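PDB 5D6A: predicted ATPase of the ABC class from Vibrio vulnificus, which probably binds and hydrolyses ATP as an ABC-class P-loop ATPase, and is held here with the non-hydrolysable analogue AMP-PNP. Local coordinates for residues A[459-464]-A[526-531]. Sequence-based numbering, arbitrary orientation.
Sequences FPPRAL and NSNPAK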
ATOM      1  N   PHE A 459       9.241  -7.975  30.081  1.00 50.57           N
ATOM      2  CA  PHE A 459      10.520  -7.266  29.990  1.00 50.63           C
ATOM      3  C   PHE A 459      10.370  -5.764  30.202  1.00 49.53           C
ATOM      4  O   PHE A 459       9.297  -5.202  29.961  1.00 47.88           O
ATOM      5  CB  PHE A 459      11.148  -7.479  28.608  1.00 49.37           C
ATOM      6  CG  PHE A 459      11.185  -8.909  28.169  1.00 50.27           C
ATOM      7  CD1 PHE A 459      12.096  -9.795  28.720  1.00 52.84           C
ATOM      8  CD2 PHE A 459      10.317  -9.367  27.187  1.00 48.47           C
ATOM      9  CE1 PHE A 459      12.131 -11.117  28.313  1.00 54.12           C
ATOM     10  CE2 PHE A 459      10.349 -10.688  26.774  1.00 49.68           C
ATOM     11  CZ  PHE A 459      11.260 -11.564  27.338  1.00 52.41           C
ATOM     12  N   PRO A 460      11.451  -5.102  30.655  1.00 51.01           N
ATOM     13  CA  PRO A 460      11.392  -3.651  30.787  1.00 49.80           C
ATOM     14  C   PRO A 460      11.343  -3.033  29.391  1.00 47.63           C
ATOM     15  O   PRO A 460      11.963  -3.572  28.472  1.00 47.64           O
ATOM     16  CB  PRO A 460      12.707  -3.300  31.492  1.00 51.76           C
ATOM     17  CG  PRO A 460      13.618  -4.445  31.215  1.00 53.73           C
ATOM     18  CD  PRO A 460      12.732  -5.653  31.135  1.00 53.74           C
ATOM     19  N   PRO A 461      10.618  -1.913  29.221  1.00 45.96           N
ATOM     20  CA  PRO A 461      10.546  -1.332  27.881  1.00 43.77           C
ATOM     21  C   PRO A 461      11.902  -0.859  27.381  1.00 44.45           C
ATOM     22  O   PRO A 461      12.768  -0.504  28.183  1.00 47.43           O
ATOM     23  CB  PRO A 461       9.593  -0.133  28.054  1.00 42.61           C
ATOM     24  CG  PRO A 461       8.991  -0.267  29.415  1.00 43.64           C
ATOM     25  CD  PRO A 461       9.960  -1.063  30.228  1.00 45.95           C
ATOM     26  N   ARG A 462      12.087  -0.870  26.065  1.00 43.38           N
ATOM     27  CA  ARG A 462      13.330  -0.403  25.466  1.00 44.61           C
ATOM     28  C   ARG A 462      13.414   1.101  25.643  1.00 43.48           C
ATOM     29  O   ARG A 462      12.410   1.802  25.509  1.00 42.51           O
ATOM     30  CB  ARG A 462      13.357  -0.696  23.968  1.00 44.14           C
ATOM     31  CG  ARG A 462      13.295  -2.161  23.576  1.00 45.20           C
ATOM     32  CD  ARG A 462      12.969  -2.278  22.092  1.00 44.48           C
ATOM     33  NE  ARG A 462      11.638  -1.735  21.805  1.00 42.66           N
ATOM     34  CZ  ARG A 462      11.140  -1.530  20.588  1.00 42.57           C
ATOM     35  NH1 ARG A 462      11.857  -1.802  19.501  1.00 44.29           N
ATOM     36  NH2 ARG A 462       9.919  -1.029  20.454  1.00 41.39           N
ATOM     37  N   ALA A 463      14.606   1.598  25.937  1.00 44.18           N
ATOM     38  CA  ALA A 463      14.795   3.030  26.074  1.00 44.20           C
ATOM     39  C   ALA A 463      14.921   3.639  24.677  1.00 42.81           C
ATOM     40  O   ALA A 463      15.468   3.011  23.772  1.00 43.11           O
ATOM     41  CB  ALA A 463      16.032   3.325  26.905  1.00 46.33           C
ATOM     42  N   LEU A 464      14.405   4.851  24.502  1.00 42.15           N
ATOM     43  CA  LEU A 464      14.479   5.549  23.219  1.00 42.19           C
ATOM     44  C   LEU A 464      15.499   6.679  23.297  1.00 43.64           C
ATOM     45  O   LEU A 464      15.555   7.396  24.293  1.00 43.95           O
ATOM     46  CB  LEU A 464      13.112   6.131  22.851  1.00 40.48           C
ATOM     47  CG  LEU A 464      13.025   6.960  21.561  1.00 39.88           C
ATOM     48  CD1 LEU A 464      13.381   6.127  20.338  1.00 39.83           C
ATOM     49  CD2 LEU A 464      11.635   7.554  21.410  1.00 38.41           C
ATOM     50  N   ASN A 526      15.263   8.060  27.159  1.00 44.88           N
ATOM     51  CA  ASN A 526      14.088   7.961  28.017  1.00 44.35           C
ATOM     52  C   ASN A 526      13.771   6.476  28.167  1.00 43.71           C
ATOM     53  O   ASN A 526      13.602   5.776  27.174  1.00 41.88           O
ATOM     54  CB  ASN A 526      12.911   8.737  27.424  1.00 42.45           C
ATOM     55  CG  ASN A 526      11.695   8.751  28.336  1.00 43.00           C
ATOM     56  OD1 ASN A 526      11.219   7.705  28.773  1.00 43.76           O
ATOM     57  ND2 ASN A 526      11.169   9.941  28.604  1.00 43.16           N
ATOM     58  N   SER A 527      13.699   6.004  29.409  1.00 45.72           N
ATOM     59  CA  SER A 527      13.465   4.584  29.692  1.00 46.64           C
ATOM     60  C   SER A 527      12.000   4.117  29.595  1.00 46.65           C
ATOM     61  O   SER A 527      11.703   2.955  29.890  1.00 48.04           O
ATOM     62  CB  SER A 527      14.032   4.236  31.066  1.00 48.97           C
ATOM     63  OG  SER A 527      13.420   5.017  32.066  1.00 50.33           O
ATOM     64  N   ASN A 528      11.094   5.007  29.188  1.00 45.36           N
ATOM     65  CA  ASN A 528       9.689   4.638  29.029  1.00 44.46           C
ATOM     66  C   ASN A 528       9.002   5.598  28.048  1.00 42.63           C
ATOM     67  O   ASN A 528       8.209   6.448  28.451  1.00 43.61           O
ATOM     68  CB  ASN A 528       8.986   4.628  30.392  1.00 46.56           C
ATOM     69  CG  ASN A 528       7.619   3.965  30.348  1.00 46.20           C
ATOM     70  OD1 ASN A 528       7.165   3.503  29.300  1.00 44.41           O
ATOM     71  ND2 ASN A 528       6.963   3.901  31.497  1.00 48.27           N
ATOM     72  N   PRO A 529       9.313   5.462  26.747  1.00 41.86           N
ATOM     73  CA  PRO A 529       8.781   6.320  25.674  1.00 40.56           C
ATOM     74  C   PRO A 529       7.256   6.367  25.578  1.00 40.38           C
ATOM     75  O   PRO A 529       6.691   7.440  25.367  1.00 39.54           O
ATOM     76  CB  PRO A 529       9.365   5.696  24.399  1.00 39.40           C
ATOM     77  CG  PRO A 529      10.564   4.942  24.852  1.00 40.71           C
ATOM     78  CD  PRO A 529      10.234   4.438  26.220  1.00 42.46           C
ATOM     79  N   ALA A 530       6.602   5.216  25.716  1.00 40.69           N
ATOM     80  CA  ALA A 530       5.143   5.154  25.645  1.00 40.88           C
ATOM     81  C   ALA A 530       4.506   6.051  26.709  1.00 42.96           C
ATOM     82  O   ALA A 530       3.537   6.760  26.433  1.00 42.46           O
ATOM     83  CB  ALA A 530       4.666   3.719  25.802  1.00 41.62           C
ATOM     84  N   LYS A 531       5.058   6.012  27.920  1.00 46.37           N
ATOM     85  CA  LYS A 531       4.568   6.832  29.029  1.00 48.82           C
ATOM     86  C   LYS A 531       4.804   8.306  28.721  1.00 47.85           C
ATOM     87  O   LYS A 531       3.941   9.143  28.973  1.00 49.49           O
ATOM     88  CB  LYS A 531       5.277   6.446  30.330  1.00 52.59           C
ATOM     89  CG  LYS A 531       4.888   7.265  31.557  1.00 56.50           C
ATOM     90  CD  LYS A 531       5.794   6.922  32.733  1.00 60.46           C
ATOM     91  CE  LYS A 531       5.528   7.791  33.956  1.00 64.57           C
ATOM     92  NZ  LYS A 531       4.173   7.582  34.537  1.00 66.88           N
TER
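Asn526 and Leu464 form an antiparallel hydrogen-bonded pair in a small three-stranded sheet. Strand 463-465 runs in the middle, between 525-526 and 571-572. Two backbone bonds close the pair. Asn526 N donates to Leu464 O at 3.0 Å. Leu464 N donates to Asn526 O at 2.9 Å. The CA of Ala463 also meets Asn526 O, at 3.2 Å, as a CA-H...O contact, so this oxygen is approached by two neighbouring residues of the strand. The side chain of Asn526 turns back to its own chain. Asn526 OD1 accepts from Asn528 N at 2.7 Å and makes an Asx turn, which bends the chain from the strand toward helix 529-536.

Ser527 lies within this turn. Ser527 CA lies 4.0 Å from Ala463 CB, while the CB of Ser527 points away from 459-464. On the other edge of its strand, Ala463 forms backbone hydrogen bonds with Arg572.

Asn528 sits at the N-cap position, just ahead of helix 529-536. Its CG is anti to the backbone N (chi1 -167°), and this brings OD1 near the ring of Pro461 in a loose contact. Next along from Pro461, the Arg462 side chain turns away from 526-531. It forms a salt bridge with Glu352 and hydrogen bonds to His312 O and Asn564 OD1, and makes a cation-pi contact with Phe571.

Pro529 begins the helix and its CB points toward the other segment. It touches both Arg462 and Leu464, and Met560 of helix 556-564 also touches it. Pro529 CD lies 3.5 Å from Arg462 O, and Pro529 CG packs against Leu464 CB, also at 3.5 Å.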